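PDB 7B5U: GntR family transcriptional regulator from Streptococcus agalactiae, which binds c-di-AMP through its C-terminal RCK_C domain, a dimer, and, as a GntR-family transcriptional regulator, probably controls transcription by binding DNA. Local coordinates for residues G22-W27 with K72-L77; I59-V62 with V67-R70. All coordinates share one frame; numbering follows the deposited sequence.

Contact 1: residues G22-W27 with K72-L77; sequences GELNVW and KTYFNL. With 2BA ((2R,3R,3aS,5R,7aR,9R,10R,10aS,12R,14aR)-2,9-bis(6-amino-9H-purin-9-yl)octahydro-2H,7H-difuro[3,2-d:3',2'-j][1,3,7,9,2,8 ]tetraoxadiphosphacyclododecine-3,5,10,12-tetrol 5,12-dioxide), chain C.
Leu24, at the end of helix 21-24, meets Tyr74 and Phe75 where helix 65-74 runs out, the latter closed by a Schellman motif in which Leu77 N bonds to Lys72 O, Asn76 N bonds to Thr73 O, and Asn76 takes positive phi. In this RCK_C (TrkA-C) domain the contact joins the back of the ligand-binding turn to the last helix of the fold. With CG anti to the backbone N (chi1 -173°), the tyrosine ring reaches out and sets OH beside the Leu24 side chain, 3.5 Å from CD2. A water binds Tyr74 OH and gives a weak bond to Leu24 O, a carbonyl that also accepts a weak bond from Gln29. The other Leu24 methyl, CD1, packs more loosely on Phe75 CZ at 4.4 Å. Tyr74 CD2 lies 3.7 Å above one face of the phenylalanine ring, toward its rim, and His16 stacks on Tyr74.

On the ligand side, Asn25 takes positive phi between the two short helices. Val26 CB lies 3.6 Å from the adenine nitrogen 2BA N31. Trp27 N donates a weak bond to 2BA N31 at 3.2 Å, bent to 135°. Asn25, Trp27 and His28 of the second subunit bind the same c-di-AMP molecule. The ribose hydroxyl O2'1 of 2BA donates to Asn25 OD1 at 2.7 Å.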
loop_
_atom_site.group_PDB
_atom_site.type_symbol
_atom_site.label_atom_id
_atom_site.label_comp_id
_atom_site.label_asym_id
_atom_site.label_seq_id
_atom_site.Cartn_x
_atom_site.Cartn_y
_atom_site.Cartn_z
ATOM N N GLY A 22 -3.809 -4.629 9.979
ATOM C CA GLY A 22 -4.528 -5.843 9.638
ATOM C C GLY A 22 -5.830 -6.010 10.400
ATOM O O GLY A 22 -6.829 -6.472 9.839
ATOM N N GLU A 23 -5.834 -5.676 11.695
ATOM C CA GLU A 23 -7.075 -5.706 12.466
ATOM C C GLU A 23 -8.094 -4.747 11.878
ATOM O O GLU A 23 -9.292 -5.060 11.817
ATOM C CB GLU A 23 -6.802 -5.314 13.922
ATOM C CG GLU A 23 -6.120 -6.388 14.724
ATOM C CD GLU A 23 -5.488 -5.875 16.010
ATOM O OE1 GLU A 23 -5.593 -4.666 16.335
ATOM O OE2 GLU A 23 -4.875 -6.704 16.712
ATOM N N LEU A 24 -7.641 -3.560 11.471
ATOM C CA LEU A 24 -8.532 -2.575 10.873
ATOM C C LEU A 24 -8.997 -3.016 9.501
ATOM O O LEU A 24 -10.091 -2.623 9.071
ATOM C CB LEU A 24 -7.824 -1.230 10.763
ATOM C CG LEU A 24 -7.483 -0.579 12.102
ATOM C CD1 LEU A 24 -6.642 0.658 11.873
ATOM C CD2 LEU A 24 -8.750 -0.230 12.860
ATOM N N ASN A 25 -8.183 -3.812 8.801
ATOM C CA ASN A 25 -8.487 -4.229 7.435
ATOM C C ASN A 25 -8.597 -3.010 6.510
ATOM O O ASN A 25 -9.531 -2.894 5.711
ATOM C CB ASN A 25 -9.750 -5.099 7.410
ATOM C CG ASN A 25 -9.752 -6.129 6.297
ATOM O OD1 ASN A 25 -8.699 -6.542 5.773
ATOM N ND2 ASN A 25 -10.939 -6.573 5.934
ATOM N N VAL A 26 -7.597 -2.116 6.602
ATOM C CA VAL A 26 -7.734 -0.740 6.102
ATOM C C VAL A 26 -8.187 -0.685 4.645
ATOM O O VAL A 26 -9.109 0.064 4.319
ATOM C CB VAL A 26 -6.444 0.069 6.320
ATOM C CG1 VAL A 26 -6.521 1.422 5.600
ATOM C CG2 VAL A 26 -6.189 0.275 7.798
ATOM N N TRP A 27 -7.530 -1.429 3.736
ATOM C CA TRP A 27 -7.881 -1.291 2.319
ATOM C C TRP A 27 -9.361 -1.570 2.084
ATOM O O TRP A 27 -10.007 -0.893 1.273
ATOM C CB TRP A 27 -7.011 -2.191 1.419
ATOM C CG TRP A 27 -7.300 -1.915 -0.039
ATOM C CD1 TRP A 27 -6.695 -0.970 -0.822
ATOM C CD2 TRP A 27 -8.305 -2.533 -0.867
ATOM N NE1 TRP A 27 -7.255 -0.961 -2.076
ATOM C CE2 TRP A 27 -8.244 -1.911 -2.132
ATOM C CE3 TRP A 27 -9.246 -3.552 -0.663
ATOM C CZ2 TRP A 27 -9.080 -2.282 -3.184
ATOM C CZ3 TRP A 27 -10.076 -3.915 -1.714
ATOM C CH2 TRP A 27 -9.986 -3.283 -2.959
ATOM N N LYS A 72 -10.310 10.162 5.934
ATOM C CA LYS A 72 -10.578 11.241 6.872
ATOM C C LYS A 72 -11.810 10.944 7.721
ATOM O O LYS A 72 -11.810 11.178 8.935
ATOM C CB LYS A 72 -10.727 12.544 6.095
ATOM C CG LYS A 72 -11.679 13.528 6.710
ATOM C CD LYS A 72 -11.789 14.767 5.856
ATOM C CE LYS A 72 -11.029 15.873 6.501
ATOM N NZ LYS A 72 -11.464 17.153 5.947
ATOM N N THR A 73 -12.866 10.417 7.103
ATOM C CA THR A 73 -14.061 10.071 7.868
ATOM C C THR A 73 -13.786 8.926 8.829
ATOM O O THR A 73 -14.204 8.956 9.993
ATOM C CB THR A 73 -15.182 9.699 6.902
ATOM O OG1 THR A 73 -15.440 10.810 6.037
ATOM C CG2 THR A 73 -16.458 9.351 7.644
ATOM N N TYR A 74 -13.078 7.912 8.345
ATOM C CA TYR A 74 -12.792 6.720 9.125
ATOM C C TYR A 74 -12.033 7.052 10.402
ATOM O O TYR A 74 -12.276 6.437 11.449
ATOM C CB TYR A 74 -12.000 5.758 8.240
ATOM C CG TYR A 74 -11.733 4.386 8.795
ATOM C CD1 TYR A 74 -12.724 3.418 8.810
ATOM C CD2 TYR A 74 -10.471 4.045 9.256
ATOM C CE1 TYR A 74 -12.470 2.145 9.290
ATOM C CE2 TYR A 74 -10.205 2.777 9.730
ATOM C CZ TYR A 74 -11.206 1.837 9.745
ATOM O OH TYR A 74 -10.940 0.572 10.221
ATOM N N PHE A 75 -11.113 8.018 10.349
ATOM C CA PHE A 75 -10.322 8.393 11.514
ATOM C C PHE A 75 -10.873 9.614 12.256
ATOM O O PHE A 75 -10.143 10.238 13.038
ATOM C CB PHE A 75 -8.854 8.571 11.131
ATOM C CG PHE A 75 -8.133 7.271 10.903
ATOM C CD1 PHE A 75 -7.801 6.854 9.632
ATOM C CD2 PHE A 75 -7.809 6.454 11.971
ATOM C CE1 PHE A 75 -7.140 5.646 9.437
ATOM C CE2 PHE A 75 -7.146 5.257 11.785
ATOM C CZ PHE A 75 -6.813 4.850 10.516
ATOM N N ASN A 76 -12.143 9.965 12.031
ATOM C CA ASN A 76 -12.824 10.979 12.843
ATOM C C ASN A 76 -12.211 12.367 12.646
ATOM O O ASN A 76 -12.101 13.152 13.588
ATOM C CB ASN A 76 -12.882 10.595 14.331
ATOM C CG ASN A 76 -13.813 11.490 15.122
ATOM O OD1 ASN A 76 -14.836 11.956 14.602
ATOM N ND2 ASN A 76 -13.457 11.761 16.376
ATOM N N LEU A 77 -11.846 12.684 11.402
ATOM C CA LEU A 77 -11.196 13.945 11.068
ATOM C C LEU A 77 -12.113 14.906 10.309
ATOM O O LEU A 77 -11.623 15.844 9.674
ATOM C CB LEU A 77 -9.912 13.691 10.277
ATOM C CG LEU A 77 -8.814 12.895 10.995
ATOM C CD1 LEU A 77 -7.636 12.605 10.073
ATOM C CD2 LEU A 77 -8.354 13.660 12.215
HETATM P P 2BA C . -6.333 -7.490 1.718
HETATM O O1P 2BA C . -6.313 -6.144 1.098
HETATM O O2P 2BA C . -7.498 -8.374 1.421
HETATM O "O5'" 2BA C . -4.936 -8.218 1.329
HETATM C "C5'" 2BA C . -4.767 -9.588 1.614
HETATM C "C4'" 2BA C . -3.253 -9.909 1.448
HETATM O "O4'" 2BA C . -2.904 -9.721 0.176
HETATM C "C3'" 2BA C . -2.361 -9.007 2.338
HETATM O "O3'" 2BA C . -2.240 -9.598 3.581
HETATM C "C2'" 2BA C . -1.082 -8.948 1.467
HETATM O "O2'" 2BA C . -0.184 -10.100 1.767
HETATM C "C1'" 2BA C . -1.527 -8.956 0.196
HETATM N N9 2BA C . -1.741 -7.642 -0.402
HETATM C C8 2BA C . -2.956 -7.074 -0.616
HETATM N N7 2BA C . -2.764 -5.861 -1.168
HETATM C C5 2BA C . -1.420 -5.700 -1.269
HETATM C C6 2BA C . -0.617 -4.700 -1.749
HETATM N N6 2BA C . -1.099 -3.468 -2.290
HETATM N N1 2BA C . 0.708 -4.851 -1.735
HETATM C C2 2BA C . 1.279 -5.974 -1.226
HETATM N N3 2BA C . 0.523 -6.985 -0.769
HETATM C C4 2BA C . -0.812 -6.797 -0.802
HETATM P P1 2BA C . -1.742 -8.726 4.889
HETATM O O1P1 2BA C . -0.524 -7.927 4.578
HETATM O O2P1 2BA C . -1.623 -9.694 6.017
HETATM O "O5'1" 2BA C . -2.954 -7.661 5.137
HETATM C "C5'1" 2BA C . -4.191 -8.136 5.632
HETATM C "C4'1" 2BA C . -5.226 -6.977 5.453
HETATM O "O4'1" 2BA C . -4.851 -5.917 6.162
HETATM C "C3'1" 2BA C . -5.337 -6.549 3.970
HETATM O "O3'1" 2BA C . -6.278 -7.363 3.362
HETATM C "C2'1" 2BA C . -5.714 -5.055 4.145
HETATM O "O2'1" 2BA C . -7.197 -4.905 4.290
HETATM C "C1'1" 2BA C . -5.060 -4.650 5.254
HETATM N N91 2BA C . -3.731 -4.089 5.038
HETATM C C81 2BA C . -2.527 -4.680 5.253
HETATM N N71 2BA C . -1.544 -3.835 4.892
HETATM C C51 2BA C . -2.163 -2.725 4.425
HETATM C C61 2BA C . -1.722 -1.522 3.900
HETATM N N61 2BA C . -0.329 -1.220 3.775
HETATM N N11 2BA C . -2.588 -0.599 3.542
HETATM C C21 2BA C . -3.917 -0.836 3.637
HETATM N N31 2BA C . -4.404 -1.974 4.142
HETATM C C41 2BA C . -3.498 -2.898 4.506
HETATM O O HOH W 1 -12.222 -1.182 11.355
#

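Contact 2: residues I59-V62 with V67-R70; sequences IFFV and VYAR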
loop_
_atom_site.group_PDB
_atom_site.type_symbol
_atom_site.label_atom_id
_atom_site.label_comp_id
_atom_site.label_asym_id
_atom_site.label_seq_id
_atom_site.Cartn_x
_atom_site.Cartn_y
_atom_site.Cartn_z
ATOM N N ILE A 59 -0.212 9.114 8.741
ATOM C CA ILE A 59 -0.437 7.995 7.831
ATOM C C ILE A 59 -0.274 8.519 6.411
ATOM O O ILE A 59 -0.953 9.472 6.010
ATOM C CB ILE A 59 -1.837 7.382 7.998
ATOM C CG1 ILE A 59 -2.157 7.030 9.452
ATOM C CG2 ILE A 59 -2.016 6.179 7.057
ATOM C CD1 ILE A 59 -3.550 6.463 9.605
ATOM N N PHE A 60 0.614 7.884 5.650
ATOM C CA PHE A 60 0.838 8.195 4.242
ATOM C C PHE A 60 0.217 7.073 3.418
ATOM O O PHE A 60 0.505 5.903 3.665
ATOM C CB PHE A 60 2.344 8.286 3.960
ATOM C CG PHE A 60 3.018 9.428 4.675
ATOM C CD1 PHE A 60 3.427 9.295 5.993
ATOM C CD2 PHE A 60 3.238 10.636 4.032
ATOM C CE1 PHE A 60 4.028 10.357 6.661
ATOM C CE2 PHE A 60 3.846 11.696 4.701
ATOM C CZ PHE A 60 4.242 11.551 6.012
ATOM N N PHE A 61 -0.626 7.414 2.446
ATOM C CA PHE A 61 -1.358 6.390 1.711
ATOM C C PHE A 61 -1.630 6.853 0.286
ATOM O O PHE A 61 -1.724 8.054 0.015
ATOM C CB PHE A 61 -2.677 6.017 2.404
ATOM C CG PHE A 61 -3.643 7.163 2.535
ATOM C CD1 PHE A 61 -4.618 7.376 1.582
ATOM C CD2 PHE A 61 -3.593 8.012 3.637
ATOM C CE1 PHE A 61 -5.517 8.436 1.703
ATOM C CE2 PHE A 61 -4.485 9.065 3.758
ATOM C CZ PHE A 61 -5.451 9.270 2.804
ATOM N N VAL A 62 -1.754 5.886 -0.629
ATOM C CA VAL A 62 -2.121 6.167 -2.005
ATOM C C VAL A 62 -3.596 5.865 -2.218
ATOM O O VAL A 62 -4.213 5.058 -1.514
ATOM C CB VAL A 62 -1.230 5.455 -3.051
ATOM C CG1 VAL A 62 0.206 5.928 -2.925
ATOM C CG2 VAL A 62 -1.345 3.934 -2.943
ATOM N N VAL A 67 -10.795 8.180 -1.861
ATOM C CA VAL A 67 -10.117 7.409 -0.825
ATOM C C VAL A 67 -9.691 8.320 0.314
ATOM O O VAL A 67 -9.815 7.969 1.495
ATOM C CB VAL A 67 -8.916 6.666 -1.430
ATOM C CG1 VAL A 67 -8.071 6.049 -0.329
ATOM C CG2 VAL A 67 -9.383 5.609 -2.419
ATOM N N TYR A 68 -9.172 9.505 -0.022
ATOM C CA TYR A 68 -8.834 10.475 1.013
ATOM C C TYR A 68 -10.048 10.792 1.887
ATOM O O TYR A 68 -9.954 10.822 3.119
ATOM C CB TYR A 68 -8.238 11.758 0.419
ATOM C CG TYR A 68 -8.246 12.850 1.452
ATOM C CD1 TYR A 68 -7.306 12.870 2.474
ATOM C CD2 TYR A 68 -9.252 13.815 1.462
ATOM C CE1 TYR A 68 -7.346 13.842 3.466
ATOM C CE2 TYR A 68 -9.300 14.795 2.446
ATOM C CZ TYR A 68 -8.343 14.798 3.446
ATOM O OH TYR A 68 -8.364 15.756 4.437
ATOM N N ALA A 69 -11.203 11.043 1.262
ATOM C CA ALA A 69 -12.410 11.356 2.027
ATOM C C ALA A 69 -12.798 10.208 2.953
ATOM O O ALA A 69 -13.211 10.433 4.101
ATOM C CB ALA A 69 -13.555 11.685 1.066
ATOM N N ARG A 70 -12.667 8.969 2.475
ATOM C CA ARG A 70 -12.944 7.805 3.310
ATOM C C ARG A 70 -11.987 7.723 4.500
ATOM O O ARG A 70 -12.416 7.458 5.630
ATOM C CB ARG A 70 -12.923 6.527 2.464
ATOM C CG ARG A 70 -13.998 6.535 1.379
ATOM C CD ARG A 70 -13.870 5.408 0.366
ATOM N NE ARG A 70 -14.091 4.113 0.997
ATOM C CZ ARG A 70 -13.856 2.944 0.410
ATOM N NH1 ARG A 70 -13.397 2.890 -0.845
ATOM N NH2 ARG A 70 -14.080 1.826 1.093
#
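Phe61 reaches from strand 58-62 toward the first turns of helix 65-74, and the far end of its ring meets Val67 and Tyr68. CE1 of Phe61 lies 4.0 Å from Val67 CG1, the two side chains sliding past each other in opposite directions. Phe61 CE1 is also 4.0 Å from Tyr68 CA, which sits at the edge of the phenylalanine ring, near its plane, so the ring rim is directed at the helix backbone. The tyrosine side chain crosses that of Phe61 at a slant, and Phe61 CZ comes to the edge of the Tyr68 ring, 4.1 Å from CD1. No hydrogen bond links the two segments. Val67 CG1, anti to the backbone N (chi1 171°), also lies 4.2 Å from Val62 O, whereas Val62 turns its own side chain off the helix.

With CG lying between the backbone N and the carbonyl carbon (chi1 61°), the Phe61 ring stands off the strand and presents CE1 and CZ to the helix. This contact is the strand-turn-helix connection by which the last helix of the RCK_C domain folds back over its antiparallel sheet. The closest CA atoms across the two segments are those of Val62 and Val67, 8.2 Å apart.

Further out, the Phe61 ring meets that of Tyr6 with planes at about 25°, and it also touches Ile8, Ala32 and Met71. Backbone bonds from Phe61 to Tyr6 and from Val62 to Thr33 hold the strand between its two neighbours, and Val62 packs on Val35 of the second subunit. At the helix start Val67 N bonds to Asp64 OD2, and farther along Arg70 NH2 bonds to Gln29 O, tying the helix to the end of helix 26-30.

How the contacts relate
Contacts 1 and 2 share helix 65-74: contact 2 lays its early turns against strand 58-62, and contact 1 uses its C-terminal end. Their centres are 9 Å apart, and they touch where Phe75 CE1 packs on Ile59 CD1 at 3.7 Å. Residues 22-27 border c-di-AMP directly, whereas contact 2 stands a layer behind it, the Phe61 side chain being about 7 Å from the ligand between nearest atoms. Ile34, whose backbone N binds the ligand, lies close to both: between nearest atoms, its side chain is about 4 Å from that of Phe61 and about 6 Å from that of Phe75.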